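Local coordinates for protein beta-lactamase (Mycobacterium tuberculosis, PDB 4WHI) that is of unknown function but forms the C-terminal domain of a penicillin-binding protein named as a beta-lactamase, folded largely as one antiparallel sheet, at residues A[6-11]-A[56-61]; A[39-44]-A[52-57]; A[60-65]-A[79-84]; A[84-89]-A[97-102]. All blocks are in the same frame, centred on the assembly; numbering follows the deposited sequence.

Contact 1 (A[6-11]-A[56-61])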
# COMPACT_ATOMS: atom_id res chain seq x y z
N LYS A 6 0.68 -13.43 -16.04
CA LYS A 6 1.75 -12.43 -15.88
C LYS A 6 1.27 -11.08 -15.33
O LYS A 6 1.72 -10.03 -15.77
CB LYS A 6 2.50 -12.21 -17.20
CG LYS A 6 3.33 -13.39 -17.66
CD LYS A 6 4.30 -12.92 -18.73
CE LYS A 6 5.25 -14.00 -19.19
NZ LYS A 6 6.09 -13.40 -20.26
N GLN A 7 0.36 -11.11 -14.36
CA GLN A 7 -0.16 -9.85 -13.81
C GLN A 7 0.62 -9.32 -12.58
O GLN A 7 0.21 -8.33 -11.97
CB GLN A 7 -1.66 -9.96 -13.54
CG GLN A 7 -2.49 -10.11 -14.82
CD GLN A 7 -2.10 -9.11 -15.90
OE1 GLN A 7 -1.46 -9.46 -16.89
NE2 GLN A 7 -2.48 -7.84 -15.70
N SER A 8 1.73 -9.98 -12.23
CA SER A 8 2.67 -9.52 -11.21
C SER A 8 4.05 -9.44 -11.84
O SER A 8 4.33 -10.17 -12.79
CB SER A 8 2.72 -10.52 -10.04
OG SER A 8 1.50 -10.55 -9.33
N PRO A 9 4.93 -8.55 -11.34
CA PRO A 9 6.28 -8.52 -11.91
C PRO A 9 7.05 -9.82 -11.63
O PRO A 9 7.08 -10.28 -10.48
CB PRO A 9 6.94 -7.33 -11.21
CG PRO A 9 5.80 -6.46 -10.79
CD PRO A 9 4.72 -7.43 -10.41
N ALA A 10 7.65 -10.40 -12.66
CA ALA A 10 8.34 -11.70 -12.56
C ALA A 10 9.70 -11.60 -11.89
O ALA A 10 10.08 -12.47 -11.09
CB ALA A 10 8.50 -12.30 -13.94
N ASN A 11 10.42 -10.55 -12.24
CA ASN A 11 11.80 -10.33 -11.83
C ASN A 11 11.86 -9.06 -10.97
O ASN A 11 12.59 -8.14 -11.31
CB ASN A 11 12.66 -10.16 -13.10
CG ASN A 11 14.12 -9.86 -12.81
OD1 ASN A 11 14.74 -10.49 -11.95
ND2 ASN A 11 14.69 -8.91 -13.54
N THR A 56 1.18 -6.40 -0.11
CA THR A 56 1.92 -7.46 -0.77
C THR A 56 3.00 -6.82 -1.63
O THR A 56 2.72 -5.89 -2.38
CB THR A 56 0.98 -8.32 -1.63
OG1 THR A 56 0.05 -8.99 -0.76
CG2 THR A 56 1.75 -9.37 -2.42
N HIS A 57 4.23 -7.30 -1.53
CA HIS A 57 5.30 -6.75 -2.33
C HIS A 57 5.02 -6.87 -3.83
O HIS A 57 4.54 -7.90 -4.29
CB HIS A 57 6.63 -7.40 -1.98
CG HIS A 57 7.79 -6.70 -2.60
ND1 HIS A 57 8.62 -7.31 -3.52
CD2 HIS A 57 8.22 -5.42 -2.49
CE1 HIS A 57 9.53 -6.44 -3.92
NE2 HIS A 57 9.31 -5.29 -3.31
N TRP A 58 5.31 -5.80 -4.56
CA TRP A 58 5.14 -5.73 -6.01
C TRP A 58 6.51 -5.67 -6.70
O TRP A 58 6.88 -6.60 -7.42
CB TRP A 58 4.28 -4.52 -6.37
CG TRP A 58 4.06 -4.29 -7.84
CD1 TRP A 58 4.73 -3.41 -8.64
CD2 TRP A 58 3.06 -4.90 -8.67
NE1 TRP A 58 4.23 -3.46 -9.92
CE2 TRP A 58 3.20 -4.35 -9.97
CE3 TRP A 58 2.06 -5.86 -8.45
CZ2 TRP A 58 2.39 -4.74 -11.04
CZ3 TRP A 58 1.25 -6.24 -9.52
CH2 TRP A 58 1.42 -5.68 -10.80
N ASP A 59 7.26 -4.60 -6.47
CA ASP A 59 8.57 -4.42 -7.11
C ASP A 59 9.28 -3.28 -6.40
O ASP A 59 8.73 -2.19 -6.28
CB ASP A 59 8.38 -4.08 -8.59
CG ASP A 59 9.61 -4.35 -9.44
OD1 ASP A 59 10.74 -4.44 -8.91
OD2 ASP A 59 9.44 -4.48 -10.67
N GLY A 60 10.50 -3.54 -5.93
CA GLY A 60 11.31 -2.50 -5.31
C GLY A 60 10.62 -2.00 -4.05
O GLY A 60 10.32 -2.79 -3.17
N ASP A 61 10.36 -0.70 -3.99
CA ASP A 61 9.68 -0.10 -2.84
C ASP A 61 8.17 0.06 -3.06
O ASP A 61 7.51 0.79 -2.33
CB ASP A 61 10.31 1.26 -2.51
CG ASP A 61 11.76 1.15 -2.11
OD1 ASP A 61 12.12 0.24 -1.33
OD2 ASP A 61 12.55 1.99 -2.57
O HOH W 1 6.13 -9.17 -7.42
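A classic beta bulge at the end of strand 51-59 carries W58, and P9 of the N-terminal loop lies over its indole. W58 and D59 both face T62, which defines the bulge. The proline ring lies over one face of the indole. P9 CD sits 3.4 Å from the centroid of the six-membered ring of W58, only 8° off the ring normal. This is a CH-pi contact. P9 CG covers the seam of the two rings, 3.4 Å from W58 CE2. W58 CG is anti to the backbone N (chi1 178°), which swings the indole out to meet the loop. K79 makes a cation-pi contact with the indole from the face opposite P9, so the ring is held between a proline and a lysine. The Q7 carbonyl comes obliquely to the far end of the indole, with Q7 O 3.1 Å from W58 CH2. P9 CB packs beside the carboxylate of D59, 3.8 Å from D59 OD2. The other carboxylate oxygen, OD1, accepts a bond from A13 N. A water donates to W58 O at 2.7 Å and makes a weak, longer bond to P9 O. Nearby, H57 NE2 bonds to G60 O at 2.7 Å, with the oxygen in the imidazole plane, and so ties the turn after the bulge. The whole is a surface proline-tryptophan CH-pi contact that lays a loop on a bulged strand end.

Contact 2 (A[39-44]-A[52-57])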
# COMPACT_ATOMS: atom_id res chain seq x y z
N ASP A 39 4.36 -10.16 12.31
CA ASP A 39 4.68 -11.53 11.91
C ASP A 39 4.99 -11.66 10.41
O ASP A 39 4.41 -12.50 9.71
CB ASP A 39 3.53 -12.48 12.29
CG ASP A 39 3.32 -12.59 13.80
OD1 ASP A 39 4.20 -12.15 14.57
OD2 ASP A 39 2.27 -13.13 14.23
N GLY A 40 5.89 -10.82 9.92
CA GLY A 40 6.33 -10.86 8.53
C GLY A 40 5.50 -10.07 7.53
O GLY A 40 5.83 -10.03 6.35
N GLN A 41 4.42 -9.43 7.99
CA GLN A 41 3.44 -8.79 7.12
C GLN A 41 3.43 -7.28 7.37
O GLN A 41 3.29 -6.86 8.52
CB GLN A 41 2.05 -9.36 7.42
CG GLN A 41 0.93 -8.81 6.55
CD GLN A 41 1.02 -9.32 5.13
OE1 GLN A 41 0.96 -10.52 4.90
NE2 GLN A 41 1.17 -8.40 4.17
N LEU A 42 3.57 -6.49 6.31
CA LEU A 42 3.26 -5.06 6.38
C LEU A 42 1.75 -4.88 6.18
O LEU A 42 1.14 -5.56 5.34
CB LEU A 42 4.00 -4.25 5.32
CG LEU A 42 5.47 -3.90 5.51
CD1 LEU A 42 5.95 -3.09 4.32
CD2 LEU A 42 5.71 -3.13 6.80
N ARG A 43 1.17 -3.99 6.97
CA ARG A 43 -0.24 -3.63 6.85
C ARG A 43 -0.38 -2.12 6.72
O ARG A 43 0.42 -1.36 7.27
CB ARG A 43 -1.03 -4.08 8.08
CG ARG A 43 -0.84 -5.55 8.46
CD ARG A 43 0.21 -5.73 9.55
NE ARG A 43 -0.15 -4.96 10.73
CZ ARG A 43 -1.02 -5.34 11.66
NH1 ARG A 43 -1.59 -6.54 11.61
NH2 ARG A 43 -1.31 -4.53 12.66
N LEU A 44 -1.41 -1.71 5.98
CA LEU A 44 -1.76 -0.31 5.78
C LEU A 44 -3.13 -0.05 6.41
O LEU A 44 -4.11 -0.72 6.04
CB LEU A 44 -1.83 -0.02 4.28
CG LEU A 44 -2.41 1.31 3.81
CD1 LEU A 44 -1.52 2.46 4.27
CD2 LEU A 44 -2.53 1.33 2.29
N THR A 52 -8.06 -1.71 7.34
CA THR A 52 -6.70 -2.23 7.21
C THR A 52 -6.52 -3.23 6.08
O THR A 52 -7.37 -4.10 5.86
CB THR A 52 -6.21 -2.81 8.54
OG1 THR A 52 -6.18 -1.75 9.51
CG2 THR A 52 -4.80 -3.41 8.42
N PHE A 53 -5.39 -3.09 5.38
CA PHE A 53 -5.08 -3.89 4.21
C PHE A 53 -3.70 -4.51 4.35
O PHE A 53 -2.76 -3.83 4.76
CB PHE A 53 -5.09 -3.02 2.95
CG PHE A 53 -6.38 -2.29 2.72
CD1 PHE A 53 -6.60 -1.05 3.30
CD2 PHE A 53 -7.36 -2.83 1.90
CE1 PHE A 53 -7.79 -0.37 3.08
CE2 PHE A 53 -8.54 -2.15 1.67
CZ PHE A 53 -8.75 -0.92 2.26
N ASP A 54 -3.57 -5.78 4.01
CA ASP A 54 -2.25 -6.40 3.87
C ASP A 54 -1.56 -5.80 2.67
O ASP A 54 -2.16 -5.67 1.60
CB ASP A 54 -2.36 -7.90 3.65
CG ASP A 54 -2.69 -8.66 4.90
OD1 ASP A 54 -2.69 -8.06 6.00
OD2 ASP A 54 -2.95 -9.87 4.77
N LEU A 55 -0.29 -5.43 2.83
CA LEU A 55 0.53 -4.96 1.72
C LEU A 55 1.34 -6.13 1.18
O LEU A 55 2.07 -6.77 1.91
CB LEU A 55 1.47 -3.83 2.15
CG LEU A 55 0.79 -2.51 2.47
CD1 LEU A 55 1.78 -1.52 3.07
CD2 LEU A 55 0.11 -1.93 1.24
N THR A 56 1.18 -6.40 -0.11
CA THR A 56 1.92 -7.46 -0.77
C THR A 56 3.00 -6.82 -1.63
O THR A 56 2.72 -5.89 -2.38
CB THR A 56 0.98 -8.32 -1.63
OG1 THR A 56 0.05 -8.99 -0.76
CG2 THR A 56 1.75 -9.37 -2.42
N HIS A 57 4.23 -7.30 -1.53
CA HIS A 57 5.30 -6.75 -2.33
C HIS A 57 5.02 -6.87 -3.83
O HIS A 57 4.54 -7.90 -4.29
CB HIS A 57 6.63 -7.40 -1.98
CG HIS A 57 7.79 -6.70 -2.60
ND1 HIS A 57 8.62 -7.31 -3.52
CD2 HIS A 57 8.22 -5.42 -2.49
CE1 HIS A 57 9.53 -6.44 -3.92
NE2 HIS A 57 9.31 -5.29 -3.31
O HOH W 2 0.42 -9.93 1.71
O HOH W 3 4.29 -7.34 3.60
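Q41 lays its terminal amide flat against the carboxylate of D54. The two planes are only 9° apart, and Q41 CD is 3.8 Å from D54 CG. The side chain reaches there because CG is anti to the backbone N (chi1 -178°) and the chain then bends at chi2 (71°). The same turn brings NE2 back to its own strand. Q41 NE2 bonds to L42 O at 3.1 Å, and the oxygen lies in the amide plane. L55 N reaches L42 O from the opposite face of the carbonyl plane, at 2.9 Å, so two donors hold this oxygen. NE2 also donates to a water that bonds to T56 OG1. A second water joins L42 N to L55 O. Further along, L44 and F53 form an antiparallel hydrogen-bonded pair, with L44 N to F53 O and F53 N to L44 O both 2.8 Å. The strands 41-46 and 51-59 make a beta hairpin. On its buried side L55 CG packs on L44 CB at 4.0 Å, and L55 continues onto F63 and F65. On the side of Q41, R43 stands opposite D54, but their charged atoms are apart: R43 NH1 to D54 OD1 is 5.9 Å. R43 NE instead bonds to T36 OG1. The hairpin therefore has an oily face and a polar one, and near Q41 water bridges complete the hydrogen bonding between the strands.

Contact 3 (A[60-65]-A[79-84])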
# COMPACT_ATOMS: atom_id res chain seq x y z
N GLY A 60 10.50 -3.54 -5.93
CA GLY A 60 11.31 -2.50 -5.31
C GLY A 60 10.62 -2.00 -4.05
O GLY A 60 10.32 -2.79 -3.17
N ASP A 61 10.36 -0.70 -3.99
CA ASP A 61 9.68 -0.10 -2.84
C ASP A 61 8.17 0.06 -3.06
O ASP A 61 7.51 0.79 -2.33
CB ASP A 61 10.31 1.26 -2.51
CG ASP A 61 11.76 1.15 -2.11
OD1 ASP A 61 12.12 0.24 -1.33
OD2 ASP A 61 12.55 1.99 -2.57
N THR A 62 7.64 -0.63 -4.06
CA THR A 62 6.22 -0.60 -4.35
C THR A 62 5.56 -1.89 -3.87
O THR A 62 6.07 -2.98 -4.10
CB THR A 62 5.96 -0.40 -5.86
OG1 THR A 62 6.53 0.86 -6.26
CG2 THR A 62 4.46 -0.40 -6.18
N PHE A 63 4.44 -1.72 -3.17
CA PHE A 63 3.60 -2.80 -2.68
C PHE A 63 2.20 -2.60 -3.27
O PHE A 63 1.89 -1.56 -3.87
CB PHE A 63 3.52 -2.75 -1.15
CG PHE A 63 4.82 -3.06 -0.47
CD1 PHE A 63 5.84 -2.11 -0.42
CD2 PHE A 63 5.04 -4.29 0.14
CE1 PHE A 63 7.04 -2.39 0.21
CE2 PHE A 63 6.25 -4.57 0.77
CZ PHE A 63 7.24 -3.62 0.80
N THR A 64 1.35 -3.61 -3.11
CA THR A 64 -0.05 -3.46 -3.49
C THR A 64 -0.96 -3.92 -2.36
O THR A 64 -0.56 -4.68 -1.47
CB THR A 64 -0.41 -4.25 -4.76
OG1 THR A 64 -0.16 -5.64 -4.55
CG2 THR A 64 0.38 -3.75 -6.00
N PHE A 65 -2.20 -3.45 -2.42
CA PHE A 65 -3.26 -3.99 -1.60
C PHE A 65 -4.49 -4.23 -2.46
O PHE A 65 -4.60 -3.72 -3.59
CB PHE A 65 -3.55 -3.09 -0.39
CG PHE A 65 -3.95 -1.68 -0.74
CD1 PHE A 65 -2.99 -0.72 -1.05
CD2 PHE A 65 -5.29 -1.30 -0.72
CE1 PHE A 65 -3.36 0.58 -1.36
CE2 PHE A 65 -5.66 -0.00 -1.03
CZ PHE A 65 -4.70 0.94 -1.34
N LYS A 79 -1.81 0.34 -5.95
CA LYS A 79 -0.39 0.52 -5.60
C LYS A 79 -0.13 1.46 -4.43
O LYS A 79 -0.76 2.51 -4.29
CB LYS A 79 0.43 1.03 -6.81
CG LYS A 79 0.71 -0.03 -7.86
CD LYS A 79 1.74 0.46 -8.86
CE LYS A 79 1.51 -0.14 -10.24
NZ LYS A 79 1.31 -1.62 -10.19
N ALA A 80 0.84 1.05 -3.62
CA ALA A 80 1.38 1.82 -2.51
C ALA A 80 2.88 1.94 -2.70
O ALA A 80 3.61 0.97 -2.54
CB ALA A 80 1.07 1.13 -1.19
N THR A 81 3.34 3.14 -3.06
CA THR A 81 4.74 3.35 -3.43
C THR A 81 5.44 4.16 -2.36
O THR A 81 5.06 5.29 -2.07
CB THR A 81 4.85 4.08 -4.78
OG1 THR A 81 4.13 3.35 -5.78
CG2 THR A 81 6.31 4.22 -5.22
N PHE A 82 6.46 3.56 -1.75
CA PHE A 82 7.24 4.24 -0.73
C PHE A 82 8.47 4.88 -1.35
O PHE A 82 9.16 4.27 -2.17
CB PHE A 82 7.68 3.25 0.36
CG PHE A 82 6.56 2.67 1.17
CD1 PHE A 82 5.91 1.51 0.76
CD2 PHE A 82 6.19 3.25 2.38
CE1 PHE A 82 4.91 0.95 1.52
CE2 PHE A 82 5.17 2.69 3.14
CZ PHE A 82 4.54 1.54 2.71
N ALA A 83 8.77 6.11 -0.94
CA ALA A 83 10.00 6.79 -1.36
C ALA A 83 10.44 7.73 -0.26
O ALA A 83 9.85 8.79 -0.07
CB ALA A 83 9.77 7.54 -2.66
N GLY A 84 11.48 7.32 0.47
CA GLY A 84 11.98 8.09 1.60
C GLY A 84 10.95 8.19 2.70
O GLY A 84 10.51 7.18 3.24
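K79 runs its aliphatic chain past two threonines of strand 62-66. Its CD lies 3.9 Å from T62 CG2. Its CG lies 4.2 Å from T64 CG2, and the T64 and K79 side chains stand side by side, pointing the same way. The lysine chain bends at chi3 and again at chi4 (-48°), which carries the amine beyond the threonines. T62 also meets T81, where the two OG1 atoms make a weak hydrogen bond.

F82 and F63 lie on the other face. Their planes are nearly perpendicular (88°), with the centroids 5.8 Å apart. The nearest atoms are F63 CD1 and F82 CE1, at 3.7 Å. F63 CD1 and D61 O both come to the edge of the F82 ring. D61 O lies in the plane of that ring, 3.6 Å from F82 CD1, and also accepts a bond from F82 N at 3.0 Å. One carbonyl thus bonds the backbone of F82 and lies against the edge of its ring.

Strands 62-66 and 77-83 are the two arms of an antiparallel hairpin. F63 and A80 form its hydrogen-bonded pair: F63 N to A80 O is 2.9 Å and almost straight (179°), and A80 N bonds back to F63 O. This keeps F63 and the methyl of A80 on the same face of the sheet. L55 from strand 51-59 packs against both there. The Y21 ring meets F63 edge-to-face and also touches the F82 ring, and its hydroxyl bonds to OD1 of D61 at the start of the hairpin.

Contact 4 (A[84-89]-A[97-102])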
# COMPACT_ATOMS: atom_id res chain seq x y z
N GLY A 84 11.48 7.32 0.47
CA GLY A 84 11.98 8.09 1.60
C GLY A 84 10.95 8.19 2.70
O GLY A 84 10.51 7.18 3.24
N ASP A 85 10.56 9.42 3.04
CA ASP A 85 9.54 9.63 4.05
C ASP A 85 8.14 9.81 3.46
O ASP A 85 7.23 10.24 4.15
CB ASP A 85 9.93 10.81 4.95
CG ASP A 85 10.97 10.44 6.01
OD1 ASP A 85 11.26 9.23 6.20
OD2 ASP A 85 11.50 11.36 6.66
N THR A 86 7.96 9.47 2.18
CA THR A 86 6.66 9.60 1.53
C THR A 86 6.08 8.24 1.14
O THR A 86 6.82 7.30 0.80
CB THR A 86 6.70 10.49 0.27
OG1 THR A 86 7.33 9.80 -0.82
CG2 THR A 86 7.43 11.80 0.55
N LEU A 87 4.76 8.17 1.21
CA LEU A 87 3.99 7.05 0.71
C LEU A 87 2.96 7.62 -0.26
O LEU A 87 2.19 8.49 0.12
CB LEU A 87 3.30 6.35 1.87
CG LEU A 87 2.23 5.31 1.53
CD1 LEU A 87 2.81 4.19 0.68
CD2 LEU A 87 1.65 4.76 2.82
N ASN A 88 2.96 7.14 -1.50
CA ASN A 88 1.97 7.53 -2.48
C ASN A 88 1.00 6.39 -2.69
O ASN A 88 1.40 5.29 -3.05
CB ASN A 88 2.62 7.91 -3.81
CG ASN A 88 1.61 8.35 -4.85
OD1 ASN A 88 1.03 7.53 -5.56
ND2 ASN A 88 1.38 9.66 -4.94
N LEU A 89 -0.28 6.68 -2.45
CA LEU A 89 -1.36 5.73 -2.67
C LEU A 89 -2.13 6.15 -3.91
O LEU A 89 -2.85 7.16 -3.88
CB LEU A 89 -2.29 5.71 -1.46
CG LEU A 89 -1.67 5.31 -0.13
CD1 LEU A 89 -2.77 5.29 0.92
CD2 LEU A 89 -0.98 3.95 -0.22
N LEU A 97 -3.58 14.58 -4.20
CA LEU A 97 -3.59 14.67 -2.74
C LEU A 97 -3.29 13.31 -2.10
O LEU A 97 -3.61 13.08 -0.94
CB LEU A 97 -4.94 15.20 -2.25
CG LEU A 97 -5.35 16.60 -2.73
CD1 LEU A 97 -6.81 16.89 -2.38
CD2 LEU A 97 -4.44 17.68 -2.15
N GLY A 98 -2.66 12.42 -2.87
CA GLY A 98 -2.46 11.03 -2.45
C GLY A 98 -1.05 10.71 -1.96
O GLY A 98 -0.66 9.54 -1.89
N THR A 99 -0.29 11.74 -1.62
CA THR A 99 0.99 11.54 -0.97
C THR A 99 0.85 11.79 0.52
O THR A 99 0.25 12.77 0.97
CB THR A 99 2.09 12.43 -1.58
OG1 THR A 99 2.18 12.15 -2.98
CG2 THR A 99 3.44 12.16 -0.93
N PHE A 100 1.41 10.85 1.29
CA PHE A 100 1.35 10.86 2.73
C PHE A 100 2.80 10.91 3.21
O PHE A 100 3.65 10.21 2.65
CB PHE A 100 0.67 9.58 3.23
CG PHE A 100 -0.76 9.41 2.75
CD1 PHE A 100 -1.03 9.11 1.43
CD2 PHE A 100 -1.81 9.53 3.64
CE1 PHE A 100 -2.33 8.95 0.99
CE2 PHE A 100 -3.12 9.36 3.21
CZ PHE A 100 -3.38 9.08 1.88
N THR A 101 3.08 11.73 4.22
CA THR A 101 4.46 12.02 4.63
C THR A 101 4.70 11.78 6.12
O THR A 101 4.01 12.34 6.96
CB THR A 101 4.84 13.47 4.29
OG1 THR A 101 4.57 13.71 2.91
CG2 THR A 101 6.32 13.75 4.56
N ARG A 102 5.69 10.95 6.45
CA ARG A 102 5.98 10.63 7.85
C ARG A 102 7.02 11.57 8.41
O ARG A 102 7.64 12.33 7.66
CB ARG A 102 6.43 9.17 8.03
CG ARG A 102 7.76 8.82 7.39
CD ARG A 102 8.20 7.41 7.73
NE ARG A 102 9.34 7.04 6.89
CZ ARG A 102 9.84 5.81 6.76
NH1 ARG A 102 9.32 4.79 7.44
NH2 ARG A 102 10.87 5.61 5.96
OXT ARG A 102 7.26 11.60 9.62
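L87 N donates to F100 O at 2.7 Å, and F100 N donates back to L87 O. This antiparallel hydrogen-bonded pair is the middle of the hairpin formed by strands 86-89 and 99-101. L89 N bonds to G98 O at one end. R102 N bonds to D85 O at the other.

The C-terminal residue adds a salt bridge. R102 NE meets D85 OD1 at 3.0 Å. It comes from above the carboxylate plane, and the guanidinium stands nearly perpendicular to that plane (87°). R102 CG lies between the backbone N and the carbonyl carbon (chi1 66°), and the extended chain then runs past D85. R102 NH2 makes a weak bond to G84 O, while NH1 bonds to D20 O.

N88 ND2 donates to T99 OG1 at 3.3 Å, with the oxygen in its amide plane. ND2 also bonds to D93 OD2. On the buried face L89 CD1 touches F100 CE1 at 3.7 Å. L87 O lies at the edge of the F100 ring.

Strand 86-89 is held on its other side by strand 77-83. L87, F100 and R102 touch Y25 of strand 23-25, and T101 shares a backbone bond with A26.

Contacts 2, 3 and 4 are partly buried, and each joins the two arms of a hairpin in one antiparallel sheet. Contact 3 lies nearest the chain's centre, with no exposed touching residue. Contact 1, at the surface, lays the N-terminal loop on the end of strand 51-59, shared with contact 2. Probable hydrogen bonds T56 O to T64 N (2.8 Å) and T81 O to N88 N tie contacts 2 to 3 and 3 to 4. L44 meets L87 and L89 between contacts 2 and 4. The hairpins rest on backbone bonds and buried leucine or phenylalanine. Their polar parts differ: stacked amide and carboxylate in contact 2, threonines and lysine in 3, threonines, N88 and an end salt bridge in 4.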